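Local coordinates for spore germination protein GerM (Bacillus subtilis subsp. subtilis str. 168, PDB 6GZB) that is of unknown molecular function but affects both sporulation and germination, and is built from two GerMN domains in tandem, at residues 183-188 against 215-220; 201-206 against 296-301; 196-201 against 219-224. All blocks are in the same frame, centred on the assembly; numbering follows the deposited sequence.

Contact 1: 183-188 against 215-220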
loop_
_atom_site.group_PDB
_atom_site.type_symbol
_atom_site.label_atom_id
_atom_site.label_comp_id
_atom_site.label_asym_id
_atom_site.label_seq_id
_atom_site.Cartn_x
_atom_site.Cartn_y
_atom_site.Cartn_z
ATOM N N ASP A 183 -9.302 5.360 -2.918
ATOM C CA ASP A 183 -10.414 4.694 -2.250
ATOM C C ASP A 183 -9.963 3.857 -1.040
ATOM O O ASP A 183 -10.780 3.312 -0.308
ATOM C CB ASP A 183 -11.171 3.852 -3.265
ATOM C CG ASP A 183 -11.878 4.714 -4.309
ATOM O OD1 ASP A 183 -12.838 5.405 -3.921
ATOM O OD2 ASP A 183 -11.439 4.765 -5.484
ATOM N N GLY A 184 -8.663 3.839 -0.785
ATOM C CA GLY A 184 -8.142 3.331 0.482
ATOM C C GLY A 184 -7.840 1.848 0.435
ATOM O O GLY A 184 -8.027 1.181 -0.592
ATOM N N ILE A 185 -7.371 1.331 1.564
ATOM C CA ILE A 185 -6.978 -0.065 1.674
ATOM C C ILE A 185 -6.938 -0.436 3.151
ATOM O O ILE A 185 -6.564 0.390 3.981
ATOM C CB ILE A 185 -5.605 -0.309 1.002
ATOM C CG1 ILE A 185 -5.251 -1.793 1.009
ATOM C CG2 ILE A 185 -4.509 0.496 1.676
ATOM C CD1 ILE A 185 -4.193 -2.157 -0.017
ATOM N N ASN A 186 -7.412 -1.637 3.487
ATOM C CA ASN A 186 -7.465 -2.073 4.879
ATOM C C ASN A 186 -8.073 -1.000 5.780
ATOM O O ASN A 186 -7.452 -0.571 6.764
ATOM C CB ASN A 186 -6.058 -2.410 5.388
ATOM C CG ASN A 186 -5.400 -3.517 4.604
ATOM O OD1 ASN A 186 -4.221 -3.430 4.243
ATOM N ND2 ASN A 186 -6.150 -4.567 4.337
ATOM N N LEU A 187 -9.267 -0.541 5.435
ATOM C CA LEU A 187 -9.878 0.599 6.133
ATOM C C LEU A 187 -10.018 0.333 7.624
ATOM O O LEU A 187 -10.585 -0.678 8.015
ATOM C CB LEU A 187 -11.269 0.898 5.551
ATOM C CG LEU A 187 -11.340 1.127 4.037
ATOM C CD1 LEU A 187 -12.787 1.350 3.610
ATOM C CD2 LEU A 187 -10.469 2.294 3.588
ATOM N N GLU A 188 -9.570 1.271 8.456
ATOM C CA GLU A 188 -9.829 1.191 9.885
ATOM C C GLU A 188 -11.290 1.495 10.155
ATOM O O GLU A 188 -11.749 2.601 9.891
ATOM C CB GLU A 188 -8.954 2.179 10.663
ATOM C CG GLU A 188 -7.607 1.613 11.063
ATOM C CD GLU A 188 -6.811 2.561 11.936
ATOM O OE1 GLU A 188 -5.696 2.182 12.358
ATOM O OE2 GLU A 188 -7.272 3.707 12.138
ATOM N N TYR A 215 5.600 -4.207 5.065
ATOM C CA TYR A 215 4.938 -2.959 5.358
ATOM C C TYR A 215 3.501 -3.013 4.882
ATOM O O TYR A 215 3.236 -3.360 3.737
ATOM C CB TYR A 215 5.702 -1.802 4.717
ATOM C CG TYR A 215 7.084 -1.652 5.321
ATOM C CD1 TYR A 215 7.265 -0.950 6.507
ATOM C CD2 TYR A 215 8.162 -2.362 4.812
ATOM C CE1 TYR A 215 8.502 -0.873 7.109
ATOM C CE2 TYR A 215 9.405 -2.299 5.416
ATOM C CZ TYR A 215 9.559 -1.569 6.575
ATOM O OH TYR A 215 10.791 -1.475 7.165
ATOM N N VAL A 216 2.584 -2.735 5.803
ATOM C CA VAL A 216 1.162 -2.880 5.568
ATOM C C VAL A 216 0.483 -1.511 5.566
ATOM O O VAL A 216 0.595 -0.746 6.533
ATOM C CB VAL A 216 0.515 -3.719 6.680
ATOM C CG1 VAL A 216 -0.984 -3.848 6.444
ATOM C CG2 VAL A 216 1.181 -5.082 6.762
ATOM N N PRO A 217 -0.189 -1.181 4.464
ATOM C CA PRO A 217 -0.846 0.116 4.345
ATOM C C PRO A 217 -2.231 0.059 4.978
ATOM O O PRO A 217 -2.950 -0.920 4.790
ATOM C CB PRO A 217 -0.955 0.302 2.833
ATOM C CG PRO A 217 -1.075 -1.075 2.293
ATOM C CD PRO A 217 -0.323 -1.984 3.234
ATOM N N VAL A 218 -2.566 1.068 5.770
ATOM C CA VAL A 218 -3.854 1.136 6.446
ATOM C C VAL A 218 -4.421 2.541 6.257
ATOM O O VAL A 218 -3.745 3.538 6.518
ATOM C CB VAL A 218 -3.696 0.850 7.953
ATOM C CG1 VAL A 218 -4.983 1.123 8.691
ATOM C CG2 VAL A 218 -3.250 -0.588 8.179
ATOM N N THR A 219 -5.660 2.624 5.788
ATOM C CA THR A 219 -6.328 3.919 5.644
ATOM C C THR A 219 -6.947 4.357 6.971
ATOM O O THR A 219 -7.854 3.715 7.488
ATOM C CB THR A 219 -7.425 3.864 4.577
ATOM O OG1 THR A 219 -6.861 3.431 3.334
ATOM C CG2 THR A 219 -8.050 5.234 4.394
ATOM N N LYS A 220 -6.421 5.437 7.531
ATOM C CA LYS A 220 -6.916 5.982 8.782
ATOM C C LYS A 220 -7.808 7.192 8.514
ATOM O O LYS A 220 -7.828 7.723 7.400
ATOM C CB LYS A 220 -5.735 6.404 9.651
ATOM C CG LYS A 220 -4.723 5.288 9.846
ATOM C CD LYS A 220 -3.806 5.580 11.014
ATOM C CE LYS A 220 -4.470 5.202 12.321
ATOM N NZ LYS A 220 -3.469 4.978 13.397
HETATM O O HOH W 1 -10.483 4.462 8.011
#

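Contact 2: 201-206 against 296-301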
loop_
_atom_site.group_PDB
_atom_site.type_symbol
_atom_site.label_atom_id
_atom_site.label_comp_id
_atom_site.label_asym_id
_atom_site.label_seq_id
_atom_site.Cartn_x
_atom_site.Cartn_y
_atom_site.Cartn_z
ATOM N N LEU A 201 -6.487 8.768 5.005
ATOM C CA LEU A 201 -5.065 8.892 4.743
ATOM C C LEU A 201 -4.408 7.540 4.978
ATOM O O LEU A 201 -4.607 6.911 6.022
ATOM C CB LEU A 201 -4.440 9.935 5.674
ATOM C CG LEU A 201 -3.021 10.378 5.303
ATOM C CD1 LEU A 201 -3.047 11.229 4.040
ATOM C CD2 LEU A 201 -2.360 11.117 6.460
ATOM N N THR A 202 -3.621 7.103 4.005
ATOM C CA THR A 202 -2.957 5.818 4.081
ATOM C C THR A 202 -1.630 5.943 4.795
ATOM O O THR A 202 -0.839 6.856 4.523
ATOM C CB THR A 202 -2.759 5.225 2.687
ATOM O OG1 THR A 202 -4.045 4.884 2.161
ATOM C CG2 THR A 202 -1.885 3.976 2.737
ATOM N N VAL A 203 -1.437 5.059 5.769
ATOM C CA VAL A 203 -0.243 5.047 6.609
ATOM C C VAL A 203 0.273 3.609 6.672
ATOM O O VAL A 203 -0.510 2.663 6.799
ATOM C CB VAL A 203 -0.601 5.529 8.029
ATOM C CG1 VAL A 203 0.559 5.361 8.990
ATOM C CG2 VAL A 203 -1.066 6.978 7.988
ATOM N N TYR A 204 1.584 3.443 6.542
ATOM C CA TYR A 204 2.194 2.117 6.544
ATOM C C TYR A 204 2.687 1.732 7.931
ATOM O O TYR A 204 3.418 2.483 8.578
ATOM C CB TYR A 204 3.355 2.047 5.557
ATOM C CG TYR A 204 2.927 1.890 4.119
ATOM C CD1 TYR A 204 2.571 2.989 3.350
ATOM C CD2 TYR A 204 2.920 0.651 3.523
ATOM C CE1 TYR A 204 2.221 2.840 2.016
ATOM C CE2 TYR A 204 2.569 0.489 2.199
ATOM C CZ TYR A 204 2.193 1.584 1.455
ATOM O OH TYR A 204 1.843 1.407 0.132
ATOM N N TYR A 205 2.264 0.559 8.384
ATOM C CA TYR A 205 2.765 0.008 9.621
ATOM C C TYR A 205 3.541 -1.258 9.340
ATOM O O TYR A 205 3.550 -1.761 8.220
ATOM C CB TYR A 205 1.614 -0.275 10.587
ATOM C CG TYR A 205 0.872 0.963 11.003
ATOM C CD1 TYR A 205 1.436 1.858 11.901
ATOM C CD2 TYR A 205 -0.383 1.248 10.493
ATOM C CE1 TYR A 205 0.747 2.994 12.299
ATOM C CE2 TYR A 205 -1.062 2.397 10.854
ATOM C CZ TYR A 205 -0.508 3.250 11.776
ATOM O OH TYR A 205 -1.188 4.387 12.125
ATOM N N LEU A 206 4.190 -1.769 10.378
ATOM C CA LEU A 206 5.110 -2.889 10.238
ATOM C C LEU A 206 4.443 -4.171 10.713
ATOM O O LEU A 206 3.625 -4.158 11.635
ATOM C CB LEU A 206 6.365 -2.582 11.053
ATOM C CG LEU A 206 7.547 -3.541 11.005
ATOM C CD1 LEU A 206 8.225 -3.518 9.645
ATOM C CD2 LEU A 206 8.540 -3.188 12.098
ATOM N N VAL A 296 8.782 6.885 4.273
ATOM C CA VAL A 296 8.907 7.087 2.848
ATOM C C VAL A 296 7.757 6.451 2.085
ATOM O O VAL A 296 7.210 7.057 1.161
ATOM C CB VAL A 296 10.252 6.535 2.328
ATOM C CG1 VAL A 296 10.306 6.587 0.809
ATOM C CG2 VAL A 296 11.392 7.332 2.925
ATOM N N LEU A 297 7.389 5.229 2.457
ATOM C CA LEU A 297 6.243 4.570 1.822
ATOM C C LEU A 297 4.962 5.374 2.051
ATOM O O LEU A 297 4.111 5.464 1.171
ATOM C CB LEU A 297 6.056 3.140 2.351
ATOM C CG LEU A 297 7.098 2.122 1.878
ATOM C CD1 LEU A 297 6.958 0.829 2.656
ATOM C CD2 LEU A 297 6.972 1.853 0.385
ATOM N N THR A 298 4.824 5.935 3.245
ATOM C CA THR A 298 3.599 6.631 3.627
ATOM C C THR A 298 3.495 7.958 2.871
ATOM O O THR A 298 2.495 8.243 2.219
ATOM C CB THR A 298 3.566 6.881 5.142
ATOM O OG1 THR A 298 3.474 5.624 5.838
ATOM C CG2 THR A 298 2.394 7.761 5.519
ATOM N N LEU A 299 4.572 8.723 2.889
ATOM C CA LEU A 299 4.570 10.048 2.278
ATOM C C LEU A 299 4.484 9.991 0.755
ATOM O O LEU A 299 3.753 10.778 0.142
ATOM C CB LEU A 299 5.802 10.833 2.715
ATOM C CG LEU A 299 5.575 11.813 3.870
ATOM C CD1 LEU A 299 4.483 11.351 4.810
ATOM C CD2 LEU A 299 6.852 12.097 4.639
ATOM N N THR A 300 5.146 9.014 0.144
ATOM C CA THR A 300 5.107 8.879 -1.313
ATOM C C THR A 300 3.809 8.272 -1.839
ATOM O O THR A 300 3.682 8.066 -3.037
ATOM C CB THR A 300 6.295 8.054 -1.860
ATOM O OG1 THR A 300 6.301 6.738 -1.296
ATOM C CG2 THR A 300 7.601 8.729 -1.541
ATOM N N GLU A 301 2.862 7.956 -0.955
ATOM C CA GLU A 301 1.493 7.659 -1.381
ATOM C C GLU A 301 0.717 8.936 -1.668
ATOM O O GLU A 301 -0.338 8.882 -2.290
ATOM C CB GLU A 301 0.717 6.881 -0.310
ATOM C CG GLU A 301 1.194 5.468 -0.066
ATOM C CD GLU A 301 1.022 4.545 -1.261
ATOM O OE1 GLU A 301 1.762 3.540 -1.320
ATOM O OE2 GLU A 301 0.172 4.797 -2.138
HETATM O O HOH W 2 -0.068 8.870 3.001
#

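Contact 3: 196-201 against 219-224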
loop_
_atom_site.group_PDB
_atom_site.type_symbol
_atom_site.label_atom_id
_atom_site.label_comp_id
_atom_site.label_asym_id
_atom_site.label_seq_id
_atom_site.Cartn_x
_atom_site.Cartn_y
_atom_site.Cartn_z
ATOM N N THR A 196 -17.895 12.656 8.089
ATOM C CA THR A 196 -18.110 14.037 7.650
ATOM C C THR A 196 -17.020 14.933 8.182
ATOM O O THR A 196 -16.760 15.993 7.627
ATOM C CB THR A 196 -19.481 14.614 8.103
ATOM O OG1 THR A 196 -19.452 14.905 9.510
ATOM C CG2 THR A 196 -20.601 13.633 7.814
ATOM N N ALA A 197 -16.410 14.524 9.291
ATOM C CA ALA A 197 -15.444 15.369 9.987
ATOM C C ALA A 197 -14.010 14.898 9.768
ATOM O O ALA A 197 -13.090 15.473 10.334
ATOM C CB ALA A 197 -15.739 15.396 11.473
ATOM N N THR A 198 -13.824 13.840 8.984
ATOM C CA THR A 198 -12.496 13.276 8.783
ATOM C C THR A 198 -12.258 12.976 7.317
ATOM O O THR A 198 -13.198 12.888 6.527
ATOM C CB THR A 198 -12.298 11.975 9.580
ATOM O OG1 THR A 198 -13.225 10.987 9.126
ATOM C CG2 THR A 198 -12.492 12.201 11.062
ATOM N N HIS A 199 -10.992 12.800 6.956
ATOM C CA HIS A 199 -10.647 12.384 5.599
ATOM C C HIS A 199 -9.670 11.214 5.667
ATOM O O HIS A 199 -8.954 11.054 6.654
ATOM C CB HIS A 199 -10.036 13.547 4.814
ATOM C CG HIS A 199 -8.909 14.231 5.524
ATOM N ND1 HIS A 199 -7.584 14.035 5.186
ATOM C CD2 HIS A 199 -8.906 15.096 6.561
ATOM C CE1 HIS A 199 -6.818 14.770 5.973
ATOM N NE2 HIS A 199 -7.594 15.415 6.825
ATOM N N PRO A 200 -9.670 10.370 4.631
ATOM C CA PRO A 200 -8.840 9.174 4.617
ATOM C C PRO A 200 -7.381 9.514 4.367
ATOM O O PRO A 200 -7.078 10.415 3.588
ATOM C CB PRO A 200 -9.407 8.371 3.441
ATOM C CG PRO A 200 -9.922 9.419 2.512
ATOM C CD PRO A 200 -10.478 10.494 3.405
ATOM N N LEU A 201 -6.487 8.768 5.005
ATOM C CA LEU A 201 -5.065 8.892 4.743
ATOM C C LEU A 201 -4.408 7.540 4.978
ATOM O O LEU A 201 -4.607 6.911 6.022
ATOM C CB LEU A 201 -4.440 9.935 5.674
ATOM C CG LEU A 201 -3.021 10.378 5.303
ATOM C CD1 LEU A 201 -3.047 11.229 4.040
ATOM C CD2 LEU A 201 -2.360 11.117 6.460
ATOM N N THR A 219 -5.660 2.624 5.788
ATOM C CA THR A 219 -6.328 3.919 5.644
ATOM C C THR A 219 -6.947 4.357 6.971
ATOM O O THR A 219 -7.854 3.715 7.488
ATOM C CB THR A 219 -7.425 3.864 4.577
ATOM O OG1 THR A 219 -6.861 3.431 3.334
ATOM C CG2 THR A 219 -8.050 5.234 4.394
ATOM N N LYS A 220 -6.421 5.437 7.531
ATOM C CA LYS A 220 -6.916 5.982 8.782
ATOM C C LYS A 220 -7.808 7.192 8.514
ATOM O O LYS A 220 -7.828 7.723 7.400
ATOM C CB LYS A 220 -5.735 6.404 9.651
ATOM C CG LYS A 220 -4.723 5.288 9.846
ATOM C CD LYS A 220 -3.806 5.580 11.014
ATOM C CE LYS A 220 -4.470 5.202 12.321
ATOM N NZ LYS A 220 -3.469 4.978 13.397
ATOM N N ARG A 221 -8.553 7.609 9.534
ATOM C CA ARG A 221 -9.357 8.821 9.452
ATOM C C ARG A 221 -8.601 9.961 10.113
ATOM O O ARG A 221 -8.236 9.872 11.272
ATOM C CB ARG A 221 -10.707 8.625 10.150
ATOM C CG ARG A 221 -11.570 7.500 9.608
ATOM C CD ARG A 221 -11.720 7.533 8.089
ATOM N NE ARG A 221 -12.376 8.740 7.594
ATOM C CZ ARG A 221 -12.898 8.866 6.374
ATOM N NH1 ARG A 221 -12.844 7.858 5.516
ATOM N NH2 ARG A 221 -13.475 10.007 6.010
ATOM N N ILE A 222 -8.352 11.027 9.363
ATOM C CA ILE A 222 -7.684 12.206 9.898
ATOM C C ILE A 222 -8.698 13.351 10.056
ATOM O O ILE A 222 -9.488 13.618 9.145
ATOM C CB ILE A 222 -6.574 12.684 8.939
ATOM C CG1 ILE A 222 -5.657 11.531 8.525
ATOM C CG2 ILE A 222 -5.784 13.824 9.560
ATOM C CD1 ILE A 222 -4.939 10.860 9.676
ATOM N N ASP A 223 -8.638 14.051 11.187
ATOM C CA ASP A 223 -9.503 15.202 11.427
ATOM C C ASP A 223 -9.343 16.251 10.337
ATOM O O ASP A 223 -8.231 16.584 9.938
ATOM C CB ASP A 223 -9.207 15.834 12.789
ATOM C CG ASP A 223 -9.860 15.083 13.934
ATOM O OD1 ASP A 223 -10.908 14.439 13.705
ATOM O OD2 ASP A 223 -9.323 15.133 15.062
ATOM N N ASN A 224 -10.467 16.767 9.852
ATOM C CA ASN A 224 -10.457 17.700 8.739
ATOM C C ASN A 224 -9.850 19.045 9.126
ATOM O O ASN A 224 -9.433 19.821 8.268
ATOM C CB ASN A 224 -11.876 17.891 8.201
ATOM C CG ASN A 224 -12.309 16.747 7.328
ATOM O OD1 ASN A 224 -11.496 15.896 6.973
ATOM N ND2 ASN A 224 -13.584 16.730 6.944
HETATM O O HOH W 3 -14.326 14.573 4.992
#

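Contact 1: 183-188 against 215-220
Gly184 opens the contact by bringing its CA to 3.1 Å from Thr219 OG1, where the loop between strand 163-164 and strand 198-208 runs beside strand 213-223 of the beta hairpin 198-208/213-223. The segment 183-188 has no regular structure of its own, yet it bonds to the strand through its backbone. At Ile185 the loop is gripped twice by one residue of the strand: Ile185 N donates to Thr219 OG1 at 2.8 Å, and Ile185 O accepts from Thr219 N at 3.0 Å. The hydroxyl is offered to the loop because it stands opposite the carbonyl carbon of Thr219 (chi1 -57°), on the side of that residue's own amide. The methyl Ile185 CG2 rests on Pro217 CB at 3.7 Å. The Ile185 side chain also touches Trp145 and Gln141 of helix 136-147, which ties that helix to the hairpin through the loop. Asn186 presents its carbonyl O to the methyl Val218 CG1. Leu187 runs alongside Thr219, both pointing the same way, with Leu187 CD2 3.6 Å from Thr219 CB. Glu188 restores the backbone pairing: its N donates to Thr219 O at 3.1 Å, almost straight (175° at the hydrogen). Thr219 O also accepts from a water that donates to Glu188 O as well. Beyond CG the glutamate is extended; its CG packs against Val218 CG1 and its carboxylate oxygens lie against Lys220 CE. The stronger partners of Lys220 NZ are Tyr205 OH, by a hydrogen bond, and Glu236, by a salt bridge. The salt bridge to Glu188 is long, with Glu188 OE1 3.7 Å from Lys220 NZ.

Contact 2: 201-206 against 296-301
Strand 201-206 passes the C-terminal end of helix 289-299 with Val203 and Thr298 as the nearest pair, their CA atoms 5.1 Å apart, and a backbone N-H of the strand meets a helix side chain: Tyr204 N donates to Thr298 OG1 at 3.0 Å, with 166° at the hydrogen. Thr298 OG1 stands opposite its own carbonyl carbon, on the side from which it also bonds to Ser294 O one turn earlier in the helix. The Thr298 methyl, CG2, lies against Thr202 O at 3.5 Å. A water extends this edge, donating to both Thr202 O and Thr298 O.

The Tyr204 ring carries most of the packing. Leu297 CB sits over one face in a CH-pi contact, 3.8 Å from the centroid and 17° off the normal. This is helix-on-hairpin packing inside the second GerMN domain, with the tyrosine laid across the last turn of the helix. Glu301 CG approaches the ring at its edge. The glutamate chain is bent at chi2 (-64°), which turns the carboxylate back to the phenol. Tyr204 OH donates to Glu301 OE1 at 2.6 Å, reaching it from above the carboxylate plane. The same oxygen forms a salt bridge with Arg332, a charge that would be expected to steady the carboxylate, while Trp145 of helix 136-147 touches both Tyr204 and Glu301.

Contact 3: 196-201 against 219-224
His199 and Ile222 form a hydrogen-bonded pair of the antiparallel beta hairpin 198-208/213-223, bonded both ways: His199 N to Ile222 O and Ile222 N to His199 O, each 2.8 Å. Leu201 and Lys220 repeat the pattern two residues on. The short strands run at 140° to each other, well away from exactly antiparallel. Between these pairs lies Pro200 opposite Arg221, whose CA atoms are 4.9 Å apart; the proline has no N-H to give, but its CA approaches Lys220 O in a CA-H...O contact.

On the face of His199 and Leu201, the imidazole lies over Ile222 CB, which is 3.8 Å from the ring centroid, and Ile222 CG1 is pressed tightly against Leu201 CB at 3.5 Å. Ala232 and Glu236 of helix 229-239 cover Ile222 beyond. The histidine's turn over Ile222 follows from CG standing between its backbone N and carbonyl carbon (chi1 51°).

On the other face, Arg221 bends at chi2 and chi3 and folds its guanidinium back over Pro200, with Pro200 N above the centre of the group. Its NE donates to Thr198 OG1 in the guanidinium plane, and NH2 bonds weakly to Thr198 O. Thr198 OG1 is itself tied to Asp194 O in the loop before the strand, which probably fixes where the acceptor sits.

At the open end of the ladder, Asn224 N donates to Ala197 O at 3.0 Å.

Overall arrangement
All three contacts use the hairpin 198-208/213-223, but contact 3 joins its strands while contacts 1 and 2 dock other parts of the chain on them. Contact 3 is partly buried, its centre about 17 Å from that of the chain, relying on a backbone ladder with arginine and threonine side chains at its margin. Contacts 1 and 2 are buried, their centres about 7 Å from it. The first sets the loop preceding the hairpin against one strand through backbone and threonine bonds; the second packs a helix on the other through a ring and a carboxylate. Thr219 and Lys220 serve contacts 1 and 3, Leu201 contacts 2 and 3. Lys220 NZ reaches Tyr205 OH at 2.7 Å, bridging the strands.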